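Side-chain contact in WbmS, polysaccharide deacetylase involved in O-antigen biosynthesis (PDB 3HFT), which probably removes acetyl groups from a sugar in O-antigen biosynthesis as a zinc-containing member of the polysaccharide deacetylase family: residues V152-G157 / F193-Q198. Residues are numbered along the deposited sequence; the frame is centred on the assembly and turned at random.
With EDO (1,2-ethanediol), chain G.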
loop_
_atom_site.group_PDB
_atom_site.type_symbol
_atom_site.label_atom_id
_atom_site.label_comp_id
_atom_site.label_asym_id
_atom_site.label_seq_id
_atom_site.Cartn_x
_atom_site.Cartn_y
_atom_site.Cartn_z
ATOM N N VAL A 152 2.297 -4.423 -6.034
ATOM C CA VAL A 152 3.280 -5.414 -5.663
ATOM C C VAL A 152 3.913 -5.904 -6.967
ATOM O O VAL A 152 3.255 -6.525 -7.785
ATOM C CB VAL A 152 2.634 -6.619 -4.917
ATOM C CG1 VAL A 152 3.717 -7.643 -4.592
ATOM C CG2 VAL A 152 1.882 -6.134 -3.647
ATOM N N PRO A 153 5.195 -5.626 -7.173
ATOM C CA PRO A 153 5.820 -5.975 -8.448
ATOM C C PRO A 153 5.739 -7.442 -8.823
ATOM O O PRO A 153 5.888 -8.326 -7.977
ATOM C CB PRO A 153 7.285 -5.563 -8.255
ATOM C CG PRO A 153 7.256 -4.549 -7.160
ATOM C CD PRO A 153 6.114 -4.927 -6.259
ATOM N N TRP A 154 5.501 -7.697 -10.097
ATOM C CA TRP A 154 5.433 -9.051 -10.631
ATOM C C TRP A 154 6.644 -9.911 -10.309
ATOM O O TRP A 154 6.543 -11.150 -10.317
ATOM C CB TRP A 154 5.260 -9.004 -12.172
ATOM C CG TRP A 154 6.429 -8.504 -12.868
ATOM C CD1 TRP A 154 6.694 -7.209 -13.209
ATOM C CD2 TRP A 154 7.557 -9.264 -13.290
ATOM N NE1 TRP A 154 7.914 -7.128 -13.827
ATOM C CE2 TRP A 154 8.470 -8.373 -13.869
ATOM C CE3 TRP A 154 7.898 -10.619 -13.215
ATOM C CZ2 TRP A 154 9.679 -8.781 -14.373
ATOM C CZ3 TRP A 154 9.086 -11.017 -13.741
ATOM C CH2 TRP A 154 9.971 -10.104 -14.307
ATOM N N ASP A 155 7.788 -9.276 -10.053
ATOM C CA ASP A 155 9.029 -10.002 -9.807
ATOM C C ASP A 155 9.399 -10.082 -8.325
ATOM O O ASP A 155 10.501 -10.493 -7.976
ATOM C CB ASP A 155 10.191 -9.442 -10.633
ATOM C CG ASP A 155 10.527 -8.001 -10.302
ATOM O OD1 ASP A 155 9.734 -7.340 -9.629
ATOM O OD2 ASP A 155 11.601 -7.522 -10.762
ATOM N N ALA A 156 8.476 -9.713 -7.450
ATOM C CA ALA A 156 8.695 -9.810 -5.998
ATOM C C ALA A 156 8.617 -11.248 -5.451
ATOM O O ALA A 156 8.941 -11.501 -4.288
ATOM C CB ALA A 156 7.662 -8.864 -5.256
ATOM N N GLY A 157 8.140 -12.192 -6.260
ATOM C CA GLY A 157 8.023 -13.597 -5.869
ATOM C C GLY A 157 6.731 -13.889 -5.132
ATOM O O GLY A 157 6.650 -14.865 -4.382
ATOM N N PHE A 193 7.554 -13.454 -24.149
ATOM C CA PHE A 193 6.525 -14.094 -23.355
ATOM C C PHE A 193 6.101 -13.162 -22.219
ATOM O O PHE A 193 6.796 -12.194 -21.896
ATOM C CB PHE A 193 7.030 -15.416 -22.810
ATOM C CG PHE A 193 8.129 -15.285 -21.795
ATOM C CD1 PHE A 193 9.413 -14.979 -22.179
ATOM C CD2 PHE A 193 7.873 -15.512 -20.444
ATOM C CE1 PHE A 193 10.434 -14.878 -21.225
ATOM C CE2 PHE A 193 8.878 -15.417 -19.490
ATOM C CZ PHE A 193 10.164 -15.097 -19.878
ATOM N N ASP A 194 4.955 -13.467 -21.631
ATOM C CA ASP A 194 4.384 -12.645 -20.596
ATOM C C ASP A 194 5.039 -12.994 -19.270
ATOM O O ASP A 194 4.480 -13.739 -18.452
ATOM C CB ASP A 194 2.877 -12.883 -20.557
ATOM C CG ASP A 194 2.162 -12.361 -21.814
ATOM O OD1 ASP A 194 2.665 -11.410 -22.466
ATOM O OD2 ASP A 194 1.073 -12.888 -22.136
ATOM N N TYR A 195 6.220 -12.424 -19.054
ATOM C CA TYR A 195 7.046 -12.738 -17.875
ATOM C C TYR A 195 6.368 -12.481 -16.528
ATOM O O TYR A 195 6.670 -13.129 -15.527
ATOM C CB TYR A 195 8.374 -11.979 -17.955
ATOM C CG TYR A 195 8.292 -10.468 -18.121
ATOM C CD1 TYR A 195 8.007 -9.647 -17.048
ATOM C CD2 TYR A 195 8.608 -9.862 -19.332
ATOM C CE1 TYR A 195 7.945 -8.261 -17.185
ATOM C CE2 TYR A 195 8.568 -8.487 -19.479
ATOM C CZ TYR A 195 8.236 -7.681 -18.379
ATOM O OH TYR A 195 8.190 -6.304 -18.499
ATOM N N TRP A 196 5.441 -11.538 -16.527
ATOM C CA TRP A 196 4.745 -11.098 -15.331
ATOM C C TRP A 196 3.527 -11.944 -14.973
ATOM O O TRP A 196 2.983 -11.815 -13.856
ATOM C CB TRP A 196 4.285 -9.632 -15.563
ATOM C CG TRP A 196 3.687 -9.460 -16.906
ATOM C CD1 TRP A 196 4.324 -9.056 -18.026
ATOM C CD2 TRP A 196 2.345 -9.773 -17.295
ATOM N NE1 TRP A 196 3.465 -9.099 -19.105
ATOM C CE2 TRP A 196 2.233 -9.508 -18.670
ATOM C CE3 TRP A 196 1.227 -10.243 -16.608
ATOM C CZ2 TRP A 196 1.059 -9.755 -19.392
ATOM C CZ3 TRP A 196 0.065 -10.469 -17.316
ATOM C CH2 TRP A 196 -0.018 -10.206 -18.690
ATOM N N TYR A 197 3.098 -12.807 -15.904
ATOM C CA TYR A 197 1.828 -13.515 -15.809
ATOM C C TYR A 197 1.770 -14.559 -14.710
ATOM O O TYR A 197 2.644 -15.417 -14.604
ATOM C CB TYR A 197 1.475 -14.171 -17.167
ATOM C CG TYR A 197 0.122 -14.848 -17.159
ATOM C CD1 TYR A 197 -1.056 -14.105 -17.045
ATOM C CD2 TYR A 197 0.018 -16.233 -17.236
ATOM C CE1 TYR A 197 -2.326 -14.741 -17.026
ATOM C CE2 TYR A 197 -1.235 -16.875 -17.222
ATOM C CZ TYR A 197 -2.394 -16.121 -17.108
ATOM O OH TYR A 197 -3.607 -16.775 -17.081
ATOM N N GLN A 198 0.702 -14.500 -13.924
ATOM C CA GLN A 198 0.403 -15.459 -12.897
ATOM C C GLN A 198 -0.866 -16.252 -13.286
ATOM O O GLN A 198 -1.998 -15.724 -13.221
ATOM C CB GLN A 198 0.167 -14.735 -11.565
ATOM C CG GLN A 198 1.260 -13.718 -11.211
ATOM C CD GLN A 198 1.165 -13.210 -9.798
ATOM O OE1 GLN A 198 0.170 -13.456 -9.092
ATOM N NE2 GLN A 198 2.222 -12.510 -9.355
HETATM C C1 EDO G . 11.273 -5.192 -7.824
HETATM O O1 EDO G . 10.863 -6.313 -7.067
HETATM C C2 EDO G . 12.615 -5.556 -8.450
HETATM O O2 EDO G . 12.467 -5.643 -9.877
HETATM O O HOH W 1 4.383 -12.475 -11.323
#
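The indole of Trp-154 lies between two neighbours: over the rim of one face sits Tyr-195, and on the opposite face the CB of its own chain neighbour Asp-155, 3.5 Å above the Trp-154 ring plane. Tyr-195 presents the CD1–CE1 side of its phenol, with CD1 only 3.3 Å from Trp-154 CZ2. The phenol is tilted 50° from the six-membered ring of Trp-154; Trp-154 CD2 lies at its edge, in its plane, and Trp-196 CD1 over one of its faces.

Nearer the backbone, Trp-154 CB meets Trp-196 CB at 3.6 Å, where the two backbones approach most closely. Of the Trp-196 side chain the CB does the touching; its indole leads away to pack on Leu-205 of strand 203-207 and Leu-252 of helix 245-256. With CG between the backbone N and the carbonyl carbon (chi1 68°), Trp-154 sends its ring across the 193-198 loop to Tyr-195. The contact thus joins the loop between strands 146-147 and 163-164 to that between helix 179-185 and strand 203-207. Both segments contain type I turns, Pro-153 to Ala-156 and Asp-194 to Tyr-197; Pro-153 O accepts from Ala-156 N, so the proline's missing amide hydrogen costs its turn nothing.

No direct hydrogen bond joins the two loops. Instead a water reaches Trp-154 O at 2.7 Å and Trp-196 O at 3.0 Å, and accepts from Gln-198 NE2 at 2.9 Å. The long amide side chain of Gln-198 suits this role, its OE1 also taking Leu-160 N and its NE2 also serving Ile-158 O. Tyr-195 keeps its hydroxyl for Glu-188 O and Trp-177 NE1, which should help fix the ring's position. The chemistry thus divides the work: aromatic side chains supply most of the modest contact, while the water bridges two carbonyl acceptors that cannot bond to each other.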